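Local coordinates for protein Ulp1-like SUMO protease (Chaetomium thermophilum, PDB 6DG4) that probably cleaves SUMO from its conjugates, as the C-terminal catalytic domain of a Ulp1-like cysteine protease of the C48 family, at residues 235-240 with 246-251; 51-56 with 62-67; 164-169 with 188-193. All coordinates share one frame; numbering follows the deposited sequence. Where two conformers were deposited one is given.

Contact 1: residues 235-240 with 246-251; sequences IAAVLL and GDFTLD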
loop_
_atom_site.group_PDB
_atom_site.type_symbol
_atom_site.label_atom_id
_atom_site.label_comp_id
_atom_site.label_asym_id
_atom_site.label_seq_id
_atom_site.Cartn_x
_atom_site.Cartn_y
_atom_site.Cartn_z
ATOM N N ILE A 235 -0.484 11.645 4.931
ATOM C CA ILE A 235 -1.473 10.772 4.305
ATOM C C ILE A 235 -2.814 11.480 4.223
ATOM O O ILE A 235 -3.505 11.424 3.198
ATOM C CB ILE A 235 -1.575 9.443 5.077
ATOM C CG1 ILE A 235 -0.292 8.624 4.910
ATOM C CG2 ILE A 235 -2.790 8.630 4.609
ATOM C CD1 ILE A 235 -0.147 7.536 5.961
ATOM N N ALA A 236 -3.207 12.163 5.302
ATOM C CA ALA A 236 -4.459 12.910 5.293
ATOM C C ALA A 236 -4.464 13.952 4.181
ATOM O O ALA A 236 -5.449 14.091 3.446
ATOM C CB ALA A 236 -4.679 13.577 6.651
ATOM N N ALA A 237 -3.364 14.701 4.046
ATOM C CA ALA A 237 -3.273 15.706 2.994
ATOM C C ALA A 237 -3.387 15.080 1.607
ATOM O O ALA A 237 -4.065 15.623 0.727
ATOM C CB ALA A 237 -1.963 16.484 3.127
ATOM N N VAL A 238 -2.711 13.947 1.386
ATOM C CA VAL A 238 -2.799 13.266 0.096
ATOM C C VAL A 238 -4.240 12.873 -0.207
ATOM O O VAL A 238 -4.731 13.052 -1.330
ATOM C CB VAL A 238 -1.854 12.049 0.063
ATOM C CG1 VAL A 238 -2.135 11.186 -1.160
ATOM C CG2 VAL A 238 -0.401 12.501 0.066
ATOM N N LEU A 239 -4.945 12.328 0.787
ATOM C CA LEU A 239 -6.334 11.943 0.565
ATOM C C LEU A 239 -7.194 13.159 0.234
ATOM O O LEU A 239 -8.005 13.120 -0.700
ATOM C CB LEU A 239 -6.879 11.193 1.781
ATOM C CG LEU A 239 -6.221 9.841 2.071
ATOM C CD1 LEU A 239 -6.658 9.299 3.414
ATOM C CD2 LEU A 239 -6.508 8.814 0.976
ATOM N N LEU A 240 -7.011 14.265 0.965
ATOM C CA LEU A 240 -7.780 15.474 0.684
ATOM C C LEU A 240 -7.436 16.049 -0.684
ATOM O O LEU A 240 -8.298 16.636 -1.347
ATOM C CB LEU A 240 -7.514 16.523 1.763
ATOM C CG LEU A 240 -7.998 16.159 3.164
ATOM C CD1 LEU A 240 -7.510 17.170 4.180
ATOM C CD2 LEU A 240 -9.514 16.055 3.192
ATOM N N GLY A 246 0.238 16.878 -8.101
ATOM C CA GLY A 246 0.338 18.271 -7.709
ATOM C C GLY A 246 1.382 18.421 -6.625
ATOM O O GLY A 246 2.525 17.985 -6.779
ATOM N N ASP A 247 0.988 19.016 -5.495
ATOM C CA ASP A 247 1.941 19.214 -4.414
ATOM C C ASP A 247 2.511 17.892 -3.923
ATOM O O ASP A 247 3.619 17.863 -3.380
ATOM C CB ASP A 247 1.281 19.914 -3.228
ATOM C CG ASP A 247 1.020 21.377 -3.469
ATOM O OD1 ASP A 247 1.101 21.860 -4.617
ATOM O OD2 ASP A 247 0.739 22.052 -2.466
ATOM N N PHE A 248 1.768 16.797 -4.090
ATOM C CA PHE A 248 2.153 15.505 -3.531
ATOM C C PHE A 248 2.559 14.497 -4.596
ATOM O O PHE A 248 2.566 13.293 -4.334
ATOM C CB PHE A 248 1.054 14.976 -2.605
ATOM C CG PHE A 248 0.759 15.910 -1.467
ATOM C CD1 PHE A 248 1.760 16.251 -0.575
ATOM C CD2 PHE A 248 -0.484 16.490 -1.314
ATOM C CE1 PHE A 248 1.524 17.136 0.455
ATOM C CE2 PHE A 248 -0.724 17.377 -0.279
ATOM C CZ PHE A 248 0.280 17.701 0.599
ATOM N N THR A 249 2.940 14.958 -5.782
ATOM C CA THR A 249 3.545 14.039 -6.729
ATOM C C THR A 249 4.757 13.361 -6.093
ATOM O O THR A 249 5.467 13.943 -5.266
ATOM C CB THR A 249 3.948 14.754 -8.015
ATOM O OG1 THR A 249 4.474 13.784 -8.930
ATOM C CG2 THR A 249 4.993 15.830 -7.754
ATOM N N LEU A 250 4.966 12.104 -6.469
ATOM C CA LEU A 250 6.120 11.334 -6.028
ATOM C C LEU A 250 7.276 11.412 -7.026
ATOM O O LEU A 250 8.251 10.671 -6.881
ATOM C CB LEU A 250 5.703 9.882 -5.748
ATOM C CG LEU A 250 4.692 9.693 -4.604
ATOM C CD1 LEU A 250 4.063 8.303 -4.626
ATOM C CD2 LEU A 250 5.323 9.957 -3.235
ATOM N N ASP A 251 7.200 12.329 -8.003
ATOM C CA ASP A 251 8.197 12.405 -9.069
ATOM C C ASP A 251 9.623 12.543 -8.540
ATOM O O ASP A 251 10.560 11.982 -9.117
ATOM C CB ASP A 251 7.900 13.593 -9.989
ATOM C CG ASP A 251 6.790 13.318 -10.995
ATOM O OD1 ASP A 251 6.279 12.176 -11.092
ATOM O OD2 ASP A 251 6.430 14.280 -11.705
#
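The tail of the Ulp1-type catalytic domain turns back on helix 228-241, and Phe248 is the residue that meets Ala237 and Val238 on that helix. The nearest CA atoms, Val238 CA and Phe248 CA, are 6.5 Å apart, and no hydrogen bond crosses, so the evidence is for apolar packing. Phe248 has CG beside its backbone N and anti to its carbonyl carbon (chi1 -59°), which turns the ring in against the helix, its long direction lying across the helix axis. The ring's far end lies on the alanine methyl, Ala237 CB to Phe248 CZ 3.6 Å; its near end meets the valine, Val238 CG2 to Phe248 CG 3.9 Å. Both methyls approach the ring obliquely. Asp247 CB lies 4.2 Å above the plane of the Phe248 ring, over its centre, while Trp19 of helix 17-27 meets the same ring with planes at about 60°. With an alanine for Phe248, Ala237 CB and Val238 CG2 would probably lose that neighbour and Trp19 its ring partner, opening a gap between tail and helix. Beyond the ring, the chain bends in an ST turn: Thr249 OG1 accepts from Asp251 N at 3.2 Å, with an N-H...O angle of 150°.

Contact 2: residues 51-56 with 62-67; sequences EKLLPA and DNVIIG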
loop_
_atom_site.group_PDB
_atom_site.type_symbol
_atom_site.label_atom_id
_atom_site.label_comp_id
_atom_site.label_asym_id
_atom_site.label_seq_id
_atom_site.Cartn_x
_atom_site.Cartn_y
_atom_site.Cartn_z
ATOM N N GLU A 51 -10.740 10.301 13.842
ATOM C CA GLU A 51 -10.669 9.137 14.707
ATOM C C GLU A 51 -9.850 7.993 14.139
ATOM O O GLU A 51 -9.325 7.191 14.919
ATOM C CB GLU A 51 -12.084 8.621 15.019
ATOM C CG GLU A 51 -12.944 9.637 15.763
ATOM C CD GLU A 51 -14.323 9.114 16.081
ATOM O OE1 GLU A 51 -14.421 8.033 16.688
ATOM O OE2 GLU A 51 -15.315 9.777 15.718
ATOM N N LYS A 52 -9.696 7.917 12.814
ATOM C CA LYS A 52 -9.123 6.741 12.169
ATOM C C LYS A 52 -7.858 7.047 11.370
ATOM O O LYS A 52 -7.428 6.219 10.562
ATOM C CB LYS A 52 -10.172 6.059 11.288
ATOM C CG LYS A 52 -11.476 5.724 12.013
ATOM C CD LYS A 52 -11.254 4.739 13.156
ATOM C CE LYS A 52 -12.557 4.417 13.883
ATOM N NZ LYS A 52 -12.369 3.389 14.938
ATOM N N LEU A 53 -7.228 8.200 11.600
ATOM C CA LEU A 53 -5.990 8.527 10.902
ATOM C C LEU A 53 -5.107 9.490 11.685
ATOM O O LEU A 53 -3.949 9.176 11.980
ATOM C CB LEU A 53 -6.290 9.099 9.511
ATOM C CG LEU A 53 -5.081 9.574 8.697
ATOM C CD1 LEU A 53 -3.984 8.524 8.570
ATOM C CD2 LEU A 53 -5.541 10.008 7.311
ATOM N N LEU A 54 -5.628 10.660 12.028
ATOM C CA LEU A 54 -4.758 11.735 12.486
ATOM C C LEU A 54 -4.178 11.579 13.888
ATOM O O LEU A 54 -3.015 11.945 14.095
ATOM C CB LEU A 54 -5.468 13.087 12.365
ATOM C CG LEU A 54 -5.620 13.564 10.923
ATOM C CD1 LEU A 54 -6.552 14.767 10.873
ATOM C CD2 LEU A 54 -4.263 13.889 10.311
ATOM N N PRO A 55 -4.915 11.091 14.884
ATOM C CA PRO A 55 -4.296 10.926 16.206
ATOM C C PRO A 55 -3.095 9.998 16.116
ATOM O O PRO A 55 -3.134 8.968 15.440
ATOM C CB PRO A 55 -5.415 10.330 17.065
ATOM C CG PRO A 55 -6.677 10.718 16.367
ATOM C CD PRO A 55 -6.334 10.694 14.895
ATOM N N ALA A 56 -2.020 10.376 16.807
ATOM C CA ALA A 56 -0.775 9.625 16.726
ATOM C C ALA A 56 -0.920 8.199 17.239
ATOM O O ALA A 56 -0.079 7.352 16.914
ATOM C CB ALA A 56 0.314 10.351 17.516
ATOM N N ASP A 62 -9.936 0.647 7.157
ATOM C CA ASP A 62 -9.805 0.171 5.786
ATOM C C ASP A 62 -9.907 1.322 4.795
ATOM O O ASP A 62 -9.159 1.374 3.812
ATOM C CB ASP A 62 -10.901 -0.853 5.463
ATOM C CG ASP A 62 -10.864 -2.084 6.359
ATOM O OD1 ASP A 62 -9.942 -2.230 7.186
ATOM O OD2 ASP A 62 -11.792 -2.911 6.235
ATOM N N ASN A 63 -10.846 2.247 5.024
ATOM C CA ASN A 63 -11.076 3.330 4.077
ATOM C C ASN A 63 -9.783 4.075 3.776
ATOM O O ASN A 63 -9.462 4.356 2.616
ATOM C CB ASN A 63 -12.080 4.337 4.646
ATOM C CG ASN A 63 -13.496 3.820 4.685
ATOM O OD1 ASN A 63 -13.837 2.830 4.040
ATOM N ND2 ASN A 63 -14.353 4.528 5.421
ATOM N N VAL A 64 -9.051 4.429 4.834
ATOM C CA VAL A 64 -7.825 5.202 4.691
ATOM C C VAL A 64 -6.728 4.351 4.065
ATOM O O VAL A 64 -6.069 4.768 3.105
ATOM C CB VAL A 64 -7.412 5.760 6.067
ATOM C CG1 VAL A 64 -5.970 6.221 6.054
ATOM C CG2 VAL A 64 -8.342 6.895 6.478
ATOM N N ILE A 65 -6.526 3.140 4.591
ATOM C CA ILE A 65 -5.420 2.294 4.146
ATOM C C ILE A 65 -5.574 1.935 2.673
ATOM O O ILE A 65 -4.641 2.093 1.876
ATOM C CB ILE A 65 -5.297 1.041 5.033
ATOM C CG1 ILE A 65 -4.845 1.444 6.441
ATOM C CG2 ILE A 65 -4.316 0.055 4.420
ATOM C CD1 ILE A 65 -5.033 0.376 7.487
ATOM N N ILE A 66 -6.750 1.436 2.295
ATOM C CA ILE A 66 -6.972 1.061 0.905
ATOM C C ILE A 66 -6.963 2.296 0.015
ATOM O O ILE A 66 -6.418 2.273 -1.095
ATOM C CB ILE A 66 -8.277 0.253 0.775
ATOM C CG1 ILE A 66 -8.242 -0.984 1.686
ATOM C CG2 ILE A 66 -8.534 -0.113 -0.683
ATOM C CD1 ILE A 66 -7.048 -1.888 1.503
ATOM N N GLY A 67 -7.555 3.395 0.484
ATOM C CA GLY A 67 -7.530 4.619 -0.298
ATOM C C GLY A 67 -6.117 5.065 -0.611
ATOM O O GLY A 67 -5.787 5.389 -1.755
#
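Leu53 and Val64 meet where the loop after helix 46-50 passes the first turns of helix 62-80, one of the helices of this C48 peptidase fold. The nearest CA atoms, Leu53 CA and Val64 CA, are 7.3 Å apart, and no hydrogen bond spans the gap; Val64 does the touching from the helix side, meeting the Leu53 side chain and the Lys52 carbonyl.

Apolar packing comes first. Leu53 holds CG anti to its backbone N (chi1 176°), which carries CD1 and CD2 to Val64 CG1. In the conformer described here, one of two deposited for Val64, that single methyl serves both ends of the fork: Val64 CG1 lies 3.9 Å from Leu53 CD1 and 4.0 Å from Leu53 CD2. Leu53 is wedged between two helices, since its side chain also touches Ile235 and Ala236 of helix 228-241.

Lys52 O is buried by the contact and has no partner in the model; its neighbour across the gap, in this same conformer, is a methyl, with Val64 CG2 4.2 Å from Lys52 O. By contrast, Leu53 O accepts from Arg232 NH1, and Val64 N, in the first turn of its helix, donates to Asn61 OD1. The Lys52 side chain sets off toward the helix and then turns off, its NZ hydrogen-bonding to a glycerol, probably from the crystallisation liquor.

Two helical backbone bonds that span Val64 in the sequence show that it sits on regular helix: Gly67 N donates to Asn63 O at 3.0 Å, and Ile66 N to Asp62 O at 2.8 Å.

Contact 3: residues 164-169 with 188-193; sequences RVKAKL and AVDFQA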
loop_
_atom_site.group_PDB
_atom_site.type_symbol
_atom_site.label_atom_id
_atom_site.label_comp_id
_atom_site.label_asym_id
_atom_site.label_seq_id
_atom_site.Cartn_x
_atom_site.Cartn_y
_atom_site.Cartn_z
ATOM N N ARG A 164 3.998 -18.625 6.348
ATOM C CA ARG A 164 2.630 -18.945 5.953
ATOM C C ARG A 164 2.131 -17.998 4.867
ATOM O O ARG A 164 1.521 -18.430 3.881
ATOM C CB ARG A 164 1.735 -18.888 7.187
ATOM C CG ARG A 164 0.267 -18.871 6.901
ATOM C CD ARG A 164 -0.511 -18.877 8.201
ATOM N NE ARG A 164 -1.848 -18.342 8.003
ATOM C CZ ARG A 164 -2.160 -17.052 8.084
ATOM N NH1 ARG A 164 -3.412 -16.673 7.886
ATOM N NH2 ARG A 164 -1.235 -16.148 8.375
ATOM N N VAL A 165 2.364 -16.697 5.032
ATOM C CA VAL A 165 1.931 -15.742 4.019
ATOM C C VAL A 165 2.698 -15.960 2.721
ATOM O O VAL A 165 2.113 -15.965 1.631
ATOM C CB VAL A 165 2.076 -14.300 4.531
ATOM C CG1 VAL A 165 1.813 -13.309 3.404
ATOM C CG2 VAL A 165 1.115 -14.060 5.679
ATOM N N LYS A 166 4.021 -16.127 2.815
ATOM C CA LYS A 166 4.823 -16.332 1.614
ATOM C C LYS A 166 4.325 -17.523 0.807
ATOM O O LYS A 166 4.235 -17.456 -0.425
ATOM C CB LYS A 166 6.285 -16.553 1.990
ATOM C CG LYS A 166 6.978 -15.339 2.560
ATOM C CD LYS A 166 8.276 -15.776 3.238
ATOM C CE LYS A 166 9.071 -14.612 3.747
ATOM N NZ LYS A 166 10.289 -15.082 4.459
ATOM N N ALA A 167 4.030 -18.637 1.479
ATOM C CA ALA A 167 3.541 -19.812 0.767
ATOM C C ALA A 167 2.203 -19.536 0.089
ATOM O O ALA A 167 1.962 -19.999 -1.034
ATOM C CB ALA A 167 3.424 -20.989 1.731
ATOM N N LYS A 168 1.315 -18.793 0.756
ATOM C CA LYS A 168 0.029 -18.460 0.149
ATOM C C LYS A 168 0.205 -17.555 -1.062
ATOM O O LYS A 168 -0.525 -17.681 -2.052
ATOM C CB LYS A 168 -0.885 -17.818 1.188
ATOM C CG LYS A 168 -1.409 -18.835 2.190
ATOM C CD LYS A 168 -2.278 -18.201 3.247
ATOM C CE LYS A 168 -2.700 -19.233 4.277
ATOM N NZ LYS A 168 -3.508 -20.324 3.675
ATOM N N LEU A 169 1.167 -16.636 -1.002
ATOM C CA LEU A 169 1.441 -15.795 -2.159
ATOM C C LEU A 169 1.930 -16.625 -3.341
ATOM O O LEU A 169 1.521 -16.387 -4.482
ATOM C CB LEU A 169 2.460 -14.721 -1.786
ATOM C CG LEU A 169 2.016 -13.710 -0.725
ATOM C CD1 LEU A 169 3.160 -12.762 -0.401
ATOM C CD2 LEU A 169 0.780 -12.947 -1.171
ATOM N N ALA A 188 10.691 -16.331 -2.390
ATOM C CA ALA A 188 10.262 -15.392 -1.371
ATOM C C ALA A 188 11.487 -14.619 -0.902
ATOM O O ALA A 188 12.536 -15.212 -0.629
ATOM C CB ALA A 188 9.622 -16.140 -0.205
ATOM N N VAL A 189 11.360 -13.298 -0.838
ATOM C CA VAL A 189 12.457 -12.416 -0.466
ATOM C C VAL A 189 11.989 -11.540 0.685
ATOM O O VAL A 189 10.909 -10.942 0.617
ATOM C CB VAL A 189 12.899 -11.532 -1.647
ATOM C CG1 VAL A 189 13.892 -10.468 -1.188
ATOM C CG2 VAL A 189 13.492 -12.391 -2.761
ATOM N N ASP A 190 12.799 -11.465 1.737
ATOM C CA ASP A 190 12.549 -10.549 2.837
ATOM C C ASP A 190 13.275 -9.234 2.589
ATOM O O ASP A 190 14.405 -9.214 2.088
ATOM C CB ASP A 190 13.039 -11.132 4.163
ATOM C CG ASP A 190 12.109 -12.188 4.729
ATOM O OD1 ASP A 190 10.872 -12.050 4.645
ATOM O OD2 ASP A 190 12.631 -13.167 5.287
ATOM N N PHE A 191 12.612 -8.140 2.938
ATOM C CA PHE A 191 13.204 -6.813 2.924
ATOM C C PHE A 191 13.267 -6.283 4.347
ATOM O O PHE A 191 12.303 -6.409 5.106
ATOM C CB PHE A 191 12.374 -5.842 2.076
ATOM C CG PHE A 191 12.387 -6.162 0.616
ATOM C CD1 PHE A 191 13.456 -5.783 -0.172
ATOM C CD2 PHE A 191 11.335 -6.840 0.030
ATOM C CE1 PHE A 191 13.482 -6.078 -1.516
ATOM C CE2 PHE A 191 11.355 -7.143 -1.321
ATOM C CZ PHE A 191 12.432 -6.764 -2.092
ATOM N N GLN A 192 14.400 -5.694 4.708
ATOM C CA GLN A 192 14.472 -4.968 5.965
ATOM C C GLN A 192 13.592 -3.729 5.875
ATOM O O GLN A 192 13.516 -3.074 4.832
ATOM C CB GLN A 192 15.907 -4.537 6.254
ATOM C CG GLN A 192 16.089 -3.862 7.610
ATOM C CD GLN A 192 17.429 -3.126 7.768
ATOM O OE1 GLN A 192 18.413 -3.381 7.048
ATOM N NE2 GLN A 192 17.464 -2.201 8.726
ATOM N N ALA A 193 12.924 -3.411 6.972
ATOM C CA ALA A 193 12.087 -2.224 7.025
ATOM C C ALA A 193 12.079 -1.719 8.455
ATOM O O ALA A 193 12.457 -2.451 9.379
ATOM C CB ALA A 193 10.663 -2.524 6.541
#
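Lys166 NZ is shared by two carboxylates: that of Asp190, across the contact, and that of Glu163, one turn earlier in helix 163-177. The setting is a beta-alpha-beta crossover, in which this helix links strand 149-153 to the parallel neighbouring strand 187-188, at an outer end of the five-stranded mixed sheet; Asp190 follows just after that strand. The salt bridge to Asp190 is symmetrical in length, with Lys166 NZ 3.1 Å from both OD1 and OD2 of Asp190, yet each hydrogen bond is weak by its geometry. Lys166 CE adds a close approach to Asp190 OD1, at 3.3 Å. The same OD1 accepts from Gly161 N, a bond that ties the carboxylate to the loop ahead of the helix and limits how far it can swing. Two acidic neighbours would be expected to favour a charged lysine.

How the ammonium gets there follows from the chain. Lys166 places CG beside its backbone N (chi1 -68°), and from CG onward the chain is extended, meeting the aspartate side chain at about a right angle. Its methylenes pass over the methyl of Ala188, which points toward the helix where the CA atoms of the two segments are nearest, Lys166 CA to Ala188 CA being 6.3 Å. The approach tightens along the lysine: Ala188 CB is 4.0 Å from Lys166 CB, then 3.7 Å from Lys166 CD.

From the N terminus, contact 2 comes first, closing the short loop that leads from helix 46-50 into helix 62-80. Contact 3 follows, spanning the rest of helix 163-177 and the return to the edge strand 187-188. Contact 1 is last and closes the turn after helix 228-241. The three lie in series, with no nesting or crossing. In space, contacts 1 and 2 join through helix 228-241: Ala236 CA packs on Leu53 CD2 of the 51-56 loop at 3.7 Å, and Leu239 CD2 on Gly67 C of helix 62-80 at 4.1 Å. Contact 3 lies across the chain's centre from both, its nearest atoms about 14 Å from contact 2, on the sheet side of the domain.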